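Local coordinates for protein predicted DNA-binding transcriptional regulator (Aliivibrio fischeri ES114, PDB 7DWN) that probably binds cis-regulatory DNA as a transcription factor of the LysR family, assembling from four copies of the chain, at residues E48-D51 against P56-L59; P109-A114 against E282-I287; C143-A148 against S286-L291. All blocks are in the same frame, centred on the assembly; numbering follows the deposited sequence.

Contact 1 (E48-D51 against P56-L59); sequences ELVD and PIEL
Asp51 and Glu58 meet through their backbones: Asp51 N donates to Glu58 O at 3.1 Å, nearly straight at 165°. It is the one hydrogen bond between 48-51 and 56-59, whose strand parts, 50-51 and 58-59, are very short and weakly bonded. One step along, Val50 faces Leu59 in an antiparallel non-hydrogen-bonded pair, so here side chains do the joining. The two methyls of Val50 divide the work. CG1 meets Ile57 CG2 at 3.5 Å, the two side chains crossing at about a right angle, while CG2 lies 3.6 Å from Leu59 CD2. A beta-branched valine suits this place, because branching at CB sets two methyls on a short side chain, one for each neighbour. The CD2 methyl of Leu59 also comes within 3.5 Å of Leu49 O, so it covers the backbone as well as Val50. Ile57 sends CD1 to 3.3 Å from Asp51 O; its CG1 branch stands beside its own backbone N (chi1 -70°), and CG2 is thereby turned to Val50.

Asp51 and Glu58 carry their side chains on the sheet face opposite to Val50 and Leu59. Their carboxylates are near without touching, Asp51 OD2 being 4.7 Å from Glu58 OE1, and a salt bridge from Asp51 to Lys53 probably offsets the like charges. On the apolar face, Phe11 and Leu14 of helix 5-17 and Phe20 of helix 20-26 pack against Val50, and Phe20 also touches Ile57. Leu49 reaches Ile84 of the second subunit, and its N is bonded to the carboxylate of Glu42. Such a two-stranded hairpin following the helix-turn-helix is the wing of a winged helix-turn-helix domain, the DNA-binding module of LysR-type regulators.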
loop_
_atom_site.group_PDB
_atom_site.type_symbol
_atom_site.label_atom_id
_atom_site.label_comp_id
_atom_site.label_asym_id
_atom_site.label_seq_id
_atom_site.Cartn_x
_atom_site.Cartn_y
_atom_site.Cartn_z
ATOM N N GLU A 48 -5.054 -2.847 -33.923
ATOM C CA GLU A 48 -3.719 -3.191 -34.390
ATOM C C GLU A 48 -2.709 -2.765 -33.333
ATOM O O GLU A 48 -2.543 -1.569 -33.068
ATOM C CB GLU A 48 -3.433 -2.508 -35.726
ATOM C CG GLU A 48 -4.534 -2.672 -36.758
ATOM C CD GLU A 48 -4.254 -1.896 -38.031
ATOM O OE1 GLU A 48 -3.419 -2.354 -38.840
ATOM O OE2 GLU A 48 -4.864 -0.821 -38.214
ATOM N N LEU A 49 -2.042 -3.737 -32.719
ATOM C CA LEU A 49 -1.062 -3.457 -31.680
ATOM C C LEU A 49 0.333 -3.211 -32.232
ATOM O O LEU A 49 1.206 -2.755 -31.485
ATOM C CB LEU A 49 -1.011 -4.615 -30.677
ATOM C CG LEU A 49 -2.331 -4.992 -30.002
ATOM C CD1 LEU A 49 -2.152 -6.210 -29.109
ATOM C CD2 LEU A 49 -2.880 -3.816 -29.207
ATOM N N VAL A 50 0.556 -3.479 -33.515
ATOM C CA VAL A 50 1.899 -3.510 -34.084
ATOM C C VAL A 50 1.822 -3.090 -35.545
ATOM O O VAL A 50 0.910 -3.493 -36.272
ATOM C CB VAL A 50 2.522 -4.916 -33.929
ATOM C CG1 VAL A 50 3.441 -5.243 -35.092
ATOM C CG2 VAL A 50 3.268 -5.030 -32.607
ATOM N N ASP A 51 2.781 -2.269 -35.970
ATOM C CA ASP A 51 2.946 -1.929 -37.380
ATOM C C ASP A 51 3.886 -2.955 -38.005
ATOM O O ASP A 51 5.081 -2.985 -37.693
ATOM C CB ASP A 51 3.488 -0.510 -37.541
ATOM C CG ASP A 51 3.511 -0.052 -38.991
ATOM O OD1 ASP A 51 3.047 -0.809 -39.870
ATOM O OD2 ASP A 51 3.995 1.069 -39.254
ATOM N N PRO A 56 12.745 -1.508 -37.946
ATOM C CA PRO A 56 12.224 -2.549 -37.057
ATOM C C PRO A 56 10.730 -2.403 -36.776
ATOM O O PRO A 56 10.125 -1.389 -37.125
ATOM C CB PRO A 56 13.034 -2.356 -35.768
ATOM C CG PRO A 56 14.129 -1.372 -36.117
ATOM C CD PRO A 56 13.599 -0.549 -37.225
ATOM N N ILE A 57 10.148 -3.427 -36.159
ATOM C CA ILE A 57 8.723 -3.416 -35.847
ATOM C C ILE A 57 8.459 -2.360 -34.780
ATOM O O ILE A 57 9.046 -2.394 -33.690
ATOM C CB ILE A 57 8.260 -4.803 -35.383
ATOM C CG1 ILE A 57 8.273 -5.789 -36.556
ATOM C CG2 ILE A 57 6.892 -4.724 -34.748
ATOM C CD1 ILE A 57 7.348 -5.405 -37.693
ATOM N N GLU A 58 7.582 -1.412 -35.093
ATOM C CA GLU A 58 7.190 -0.368 -34.158
ATOM C C GLU A 58 5.868 -0.726 -33.490
ATOM O O GLU A 58 5.039 -1.447 -34.052
ATOM C CB GLU A 58 7.062 0.982 -34.868
ATOM C CG GLU A 58 8.374 1.542 -35.389
ATOM C CD GLU A 58 8.196 2.869 -36.095
ATOM O OE1 GLU A 58 7.034 3.251 -36.353
ATOM O OE2 GLU A 58 9.215 3.529 -36.390
ATOM N N LEU A 59 5.682 -0.212 -32.277
ATOM C CA LEU A 59 4.446 -0.410 -31.534
ATOM C C LEU A 59 3.479 0.729 -31.823
ATOM O O LEU A 59 3.856 1.904 -31.768
ATOM C CB LEU A 59 4.718 -0.493 -30.031
ATOM C CG LEU A 59 5.245 -1.819 -29.483
ATOM C CD1 LEU A 59 5.472 -1.726 -27.982
ATOM C CD2 LEU A 59 4.279 -2.941 -29.808
#

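Contact 2 (P109-A114 against E282-I287); sequences PKMQQA and EKVWSI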
loop_
_atom_site.group_PDB
_atom_site.type_symbol
_atom_site.label_atom_id
_atom_site.label_comp_id
_atom_site.label_asym_id
_atom_site.label_seq_id
_atom_site.Cartn_x
_atom_site.Cartn_y
_atom_site.Cartn_z
ATOM N N PRO A 109 2.337 -32.976 16.432
ATOM C CA PRO A 109 2.535 -34.440 16.403
ATOM C C PRO A 109 1.374 -35.232 16.996
ATOM O O PRO A 109 0.970 -36.254 16.418
ATOM C CB PRO A 109 3.836 -34.637 17.199
ATOM C CG PRO A 109 4.115 -33.318 17.876
ATOM C CD PRO A 109 3.517 -32.286 16.982
ATOM N N LYS A 110 0.820 -34.790 18.128
ATOM C CA LYS A 110 -0.326 -35.483 18.712
ATOM C C LYS A 110 -1.547 -35.414 17.795
ATOM O O LYS A 110 -2.251 -36.415 17.611
ATOM C CB LYS A 110 -0.634 -34.891 20.089
ATOM C CG LYS A 110 0.557 -34.922 21.046
ATOM C CD LYS A 110 0.243 -34.243 22.368
ATOM C CE LYS A 110 -0.120 -32.785 22.159
ATOM N NZ LYS A 110 0.099 -31.981 23.390
ATOM N N MET A 111 -1.811 -34.243 17.213
ATOM C CA MET A 111 -2.864 -34.108 16.205
ATOM C C MET A 111 -2.638 -35.059 15.035
ATOM O O MET A 111 -3.579 -35.689 14.532
ATOM C CB MET A 111 -2.892 -32.667 15.702
ATOM C CG MET A 111 -4.239 -31.989 15.683
ATOM S SD MET A 111 -4.047 -30.332 15.003
ATOM C CE MET A 111 -2.604 -29.771 15.907
ATOM N N GLN A 112 -1.390 -35.146 14.574
ATOM C CA GLN A 112 -1.041 -35.989 13.440
ATOM C C GLN A 112 -1.327 -37.448 13.746
ATOM O O GLN A 112 -1.776 -38.200 12.874
ATOM C CB GLN A 112 0.437 -35.792 13.095
ATOM C CG GLN A 112 0.901 -36.489 11.830
ATOM C CD GLN A 112 0.587 -35.692 10.582
ATOM O OE1 GLN A 112 0.004 -34.609 10.654
ATOM N NE2 GLN A 112 0.976 -36.220 9.428
ATOM N N GLN A 113 -1.070 -37.867 14.984
ATOM C CA GLN A 113 -1.433 -39.227 15.359
ATOM C C GLN A 113 -2.946 -39.380 15.475
ATOM O O GLN A 113 -3.494 -40.436 15.138
ATOM C CB GLN A 113 -0.747 -39.631 16.661
ATOM C CG GLN A 113 -0.997 -41.083 17.033
ATOM C CD GLN A 113 -0.812 -42.026 15.857
ATOM O OE1 GLN A 113 0.157 -41.921 15.105
ATOM N NE2 GLN A 113 -1.751 -42.951 15.690
ATOM N N ALA A 114 -3.640 -38.339 15.945
ATOM C CA ALA A 114 -5.098 -38.401 16.012
ATOM C C ALA A 114 -5.711 -38.581 14.630
ATOM O O ALA A 114 -6.807 -39.140 14.501
ATOM C CB ALA A 114 -5.665 -37.148 16.678
ATOM N N GLU A 282 -12.586 -28.013 9.173
ATOM C CA GLU A 282 -13.462 -28.300 10.301
ATOM C C GLU A 282 -13.015 -29.547 11.052
ATOM O O GLU A 282 -13.141 -29.599 12.279
ATOM C CB GLU A 282 -14.909 -28.446 9.829
ATOM C CG GLU A 282 -15.493 -27.184 9.196
ATOM C CD GLU A 282 -15.723 -26.055 10.193
ATOM O OE1 GLU A 282 -15.553 -26.275 11.412
ATOM O OE2 GLU A 282 -16.083 -24.941 9.754
ATOM N N LYS A 283 -12.474 -30.546 10.350
ATOM C CA LYS A 283 -11.959 -31.722 11.046
ATOM C C LYS A 283 -10.771 -31.360 11.933
ATOM O O LYS A 283 -10.689 -31.792 13.091
ATOM C CB LYS A 283 -11.565 -32.809 10.045
ATOM C CG LYS A 283 -10.834 -33.981 10.691
ATOM C CD LYS A 283 -10.849 -35.214 9.808
ATOM C CE LYS A 283 -10.129 -36.373 10.481
ATOM N NZ LYS A 283 -10.753 -36.741 11.784
ATOM N N VAL A 284 -9.834 -30.569 11.403
ATOM C CA VAL A 284 -8.682 -30.157 12.201
ATOM C C VAL A 284 -9.133 -29.333 13.402
ATOM O O VAL A 284 -8.624 -29.503 14.519
ATOM C CB VAL A 284 -7.667 -29.392 11.334
ATOM C CG1 VAL A 284 -6.553 -28.835 12.201
ATOM C CG2 VAL A 284 -7.098 -30.312 10.268
ATOM N N TRP A 285 -10.105 -28.441 13.198
ATOM C CA TRP A 285 -10.607 -27.633 14.304
ATOM C C TRP A 285 -11.268 -28.502 15.366
ATOM O O TRP A 285 -11.074 -28.282 16.568
ATOM C CB TRP A 285 -11.587 -26.584 13.784
ATOM C CG TRP A 285 -12.171 -25.727 14.863
ATOM C CD1 TRP A 285 -13.365 -25.908 15.500
ATOM C CD2 TRP A 285 -11.584 -24.553 15.436
ATOM N NE1 TRP A 285 -13.560 -24.917 16.430
ATOM C CE2 TRP A 285 -12.480 -24.074 16.412
ATOM C CE3 TRP A 285 -10.389 -23.860 15.218
ATOM C CZ2 TRP A 285 -12.218 -22.934 17.167
ATOM C CZ3 TRP A 285 -10.134 -22.727 15.967
ATOM C CH2 TRP A 285 -11.043 -22.276 16.929
ATOM N N SER A 286 -12.052 -29.496 14.943
ATOM C CA SER A 286 -12.688 -30.398 15.896
ATOM C C SER A 286 -11.652 -31.175 16.696
ATOM O O SER A 286 -11.804 -31.360 17.910
ATOM C CB SER A 286 -13.625 -31.358 15.163
ATOM O OG SER A 286 -14.001 -32.444 15.992
ATOM N N ILE A 287 -10.590 -31.638 16.034
ATOM C CA ILE A 287 -9.560 -32.387 16.745
ATOM C C ILE A 287 -8.796 -31.483 17.706
ATOM O O ILE A 287 -8.394 -31.918 18.792
ATOM C CB ILE A 287 -8.635 -33.086 15.732
ATOM C CG1 ILE A 287 -9.432 -34.155 14.981
ATOM C CG2 ILE A 287 -7.430 -33.706 16.427
ATOM C CD1 ILE A 287 -8.756 -34.689 13.752
#
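Ile287, Met111 and Ala114 carry this contact between helices 101-114 and 279-290, which pack together in the periplasmic-binding-protein-like fold of the LysR effector domain. The short segments are inclined at 116° between their N-to-C directions, and their axes come within 10.8 Å, a spacing wide enough for side chains to fill the gap from both helices.

Ile287 has the most surface buried here, and it points toward the other helix. Its CG2 methyl, anti to the backbone N and beside the carbonyl carbon, meets both Met111 CG at 3.7 Å and Ala114 CB at 3.9 Å. One branch of a beta-branched residue thus touches two residues three positions apart on the partner helix. Ala114 suits its place because a lone methyl lets the backbone of the last turn of helix 101-114 lie near the isoleucine; it is, however, poorly ordered.

Met111 is long and unbranched, and it reaches one turn back along helix 279-290, to Val284. Its chain runs straight through chi2 and then bends at the sulfur (chi3 -46°), crossing Ile287 obliquely. Phe115 touches Val284 and Ile287 from the loop that follows, and Leu124 of strand 123-128 also packs on Val284. With Val284 the methionine crosses at about a right angle, bringing Met111 SD to 4.0 Å from Val284 CG1.

Contact 3 (C143-A148 against S286-L291); sequences CDILLA and SILCNL
Leu288 meets Ile145 and Leu147 with a single methyl, CD1, which lies 3.8 Å from Ile145 CG2 and 3.7 Å from Leu147 CD1. The leucine is well made for this: its CG stands beside the backbone N, anti to the carbonyl carbon (chi1 -81°), and the nearly extended chi2 of 167° carries one methyl outward from the helix to the strand. The closest CA atoms, those of Leu147 and Leu288, are still 9.4 Å apart, so the backbones never meet and the side chains span the whole distance.

The two strand residues approach differently. Ile145 and Leu288 reach toward each other tip to tip, the isoleucine presenting the CG2 branch that lies anti to its backbone N. Leu147 instead crosses Leu288 at a slant. Both point toward helix 279-290, whereas Leu146 between them points away, as expected in an extended strand. This is helix-on-sheet packing of an alpha/beta domain: strand 145-149 runs parallel to strand 94-99 and antiparallel to strand 264-272, with helix 279-290 laid over one face. Ile108 of helix 101-114 also touches Leu147.

Near its C-terminal end the helix has a polar bond of its own. Asn290 ND2 donates to Ser286 O at 3.1 Å, almost straight at 171°, and the acceptor lies close to the amide plane; next comes Leu291, whose positive phi breaks the helical path.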
loop_
_atom_site.group_PDB
_atom_site.type_symbol
_atom_site.label_atom_id
_atom_site.label_comp_id
_atom_site.label_asym_id
_atom_site.label_seq_id
_atom_site.Cartn_x
_atom_site.Cartn_y
_atom_site.Cartn_z
ATOM N N CYS A 143 -4.476 -17.957 6.402
ATOM C CA CYS A 143 -4.433 -19.204 7.150
ATOM C C CYS A 143 -5.830 -19.509 7.672
ATOM O O CYS A 143 -6.639 -18.604 7.893
ATOM C CB CYS A 143 -3.429 -19.150 8.311
ATOM S SG CYS A 143 -3.769 -17.892 9.557
ATOM N N ASP A 144 -6.106 -20.799 7.858
ATOM C CA ASP A 144 -7.413 -21.242 8.323
ATOM C C ASP A 144 -7.521 -21.234 9.842
ATOM O O ASP A 144 -8.531 -20.776 10.390
ATOM C CB ASP A 144 -7.709 -22.646 7.791
ATOM C CG ASP A 144 -7.606 -22.730 6.280
ATOM O OD1 ASP A 144 -8.082 -21.798 5.599
ATOM O OD2 ASP A 144 -7.042 -23.725 5.776
ATOM N N ILE A 145 -6.499 -21.732 10.533
ATOM C CA ILE A 145 -6.508 -21.870 11.983
ATOM C C ILE A 145 -5.183 -21.359 12.530
ATOM O O ILE A 145 -4.117 -21.655 11.979
ATOM C CB ILE A 145 -6.752 -23.334 12.410
ATOM C CG1 ILE A 145 -8.116 -23.815 11.912
ATOM C CG2 ILE A 145 -6.650 -23.480 13.923
ATOM C CD1 ILE A 145 -8.295 -25.313 11.977
ATOM N N LEU A 146 -5.252 -20.588 13.609
ATOM C CA LEU A 146 -4.081 -20.011 14.253
ATOM C C LEU A 146 -3.890 -20.660 15.617
ATOM O O LEU A 146 -4.819 -20.692 16.424
ATOM C CB LEU A 146 -4.240 -18.497 14.401
ATOM C CG LEU A 146 -3.181 -17.744 15.203
ATOM C CD1 LEU A 146 -1.810 -18.000 14.613
ATOM C CD2 LEU A 146 -3.490 -16.257 15.215
ATOM N N LEU A 147 -2.698 -21.183 15.872
ATOM C CA LEU A 147 -2.368 -21.748 17.179
ATOM C C LEU A 147 -1.472 -20.740 17.884
ATOM O O LEU A 147 -0.292 -20.609 17.553
ATOM C CB LEU A 147 -1.690 -23.108 17.037
ATOM C CG LEU A 147 -2.564 -24.363 16.958
ATOM C CD1 LEU A 147 -3.567 -24.291 15.818
ATOM C CD2 LEU A 147 -1.685 -25.592 16.813
ATOM N N ALA A 148 -2.028 -20.009 18.849
ATOM C CA ALA A 148 -1.267 -18.932 19.469
ATOM C C ALA A 148 -1.584 -18.886 20.955
ATOM O O ALA A 148 -2.360 -19.692 21.466
ATOM C CB ALA A 148 -1.552 -17.588 18.788
ATOM N N SER A 286 -12.052 -29.496 14.943
ATOM C CA SER A 286 -12.688 -30.398 15.896
ATOM C C SER A 286 -11.652 -31.175 16.696
ATOM O O SER A 286 -11.804 -31.360 17.910
ATOM C CB SER A 286 -13.625 -31.358 15.163
ATOM O OG SER A 286 -14.001 -32.444 15.992
ATOM N N ILE A 287 -10.590 -31.638 16.034
ATOM C CA ILE A 287 -9.560 -32.387 16.745
ATOM C C ILE A 287 -8.796 -31.483 17.706
ATOM O O ILE A 287 -8.394 -31.918 18.792
ATOM C CB ILE A 287 -8.635 -33.086 15.732
ATOM C CG1 ILE A 287 -9.432 -34.155 14.981
ATOM C CG2 ILE A 287 -7.430 -33.706 16.427
ATOM C CD1 ILE A 287 -8.756 -34.689 13.752
ATOM N N LEU A 288 -8.607 -30.212 17.342
ATOM C CA LEU A 288 -7.981 -29.264 18.260
ATOM C C LEU A 288 -8.861 -29.005 19.477
ATOM O O LEU A 288 -8.367 -28.965 20.611
ATOM C CB LEU A 288 -7.675 -27.956 17.533
ATOM C CG LEU A 288 -6.405 -27.955 16.687
ATOM C CD1 LEU A 288 -6.385 -26.747 15.771
ATOM C CD2 LEU A 288 -5.187 -27.955 17.597
ATOM N N CYS A 289 -10.167 -28.821 19.263
ATOM C CA CYS A 289 -11.085 -28.629 20.381
ATOM C C CYS A 289 -11.180 -29.868 21.259
ATOM O O CYS A 289 -11.610 -29.765 22.414
ATOM C CB CYS A 289 -12.477 -28.252 19.870
ATOM S SG CYS A 289 -12.558 -26.693 18.966
ATOM N N ASN A 290 -10.800 -31.018 20.782
ATOM C CA ASN A 290 -10.841 -32.119 21.648
ATOM C C ASN A 290 -9.576 -32.422 22.326
ATOM O O ASN A 290 -9.483 -32.050 23.456
ATOM C CB ASN A 290 -11.466 -33.319 21.037
ATOM C CG ASN A 290 -12.951 -33.231 21.117
ATOM O OD1 ASN A 290 -13.548 -33.778 21.975
ATOM N ND2 ASN A 290 -13.517 -32.460 20.283
ATOM N N LEU A 291 -8.571 -32.999 21.723
ATOM C CA LEU A 291 -7.212 -33.009 22.296
ATOM C C LEU A 291 -7.356 -33.311 23.744
ATOM O O LEU A 291 -6.786 -32.688 24.594
ATOM C CB LEU A 291 -6.496 -31.688 22.108
ATOM C CG LEU A 291 -5.520 -31.537 20.942
ATOM C CD1 LEU A 291 -4.199 -30.911 21.270
ATOM C CD2 LEU A 291 -5.301 -32.811 20.190
#

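Overall arrangement
Contact 1 comes first along the chain and stands alone in the N-terminal helix-turn-helix region, its centre 59 Å from that of contact 2 and 57 Å from that of contact 3, on the opposite side of the chain's centre. Helix 61-83 follows its hairpin along the chain. Contacts 2 and 3 both belong to the LysR substrate-binding region, with centres only 8 Å apart. They share helix 279-290, near the end of the chain, which meets helix 101-114 in contact 2 and the later strand 145-149 in contact 3. Met111 packs on Leu288 and Val284 on Ile145, making one continuous apolar layer. The contacts thus lie in two well-separated regions, the DNA-binding and the effector part.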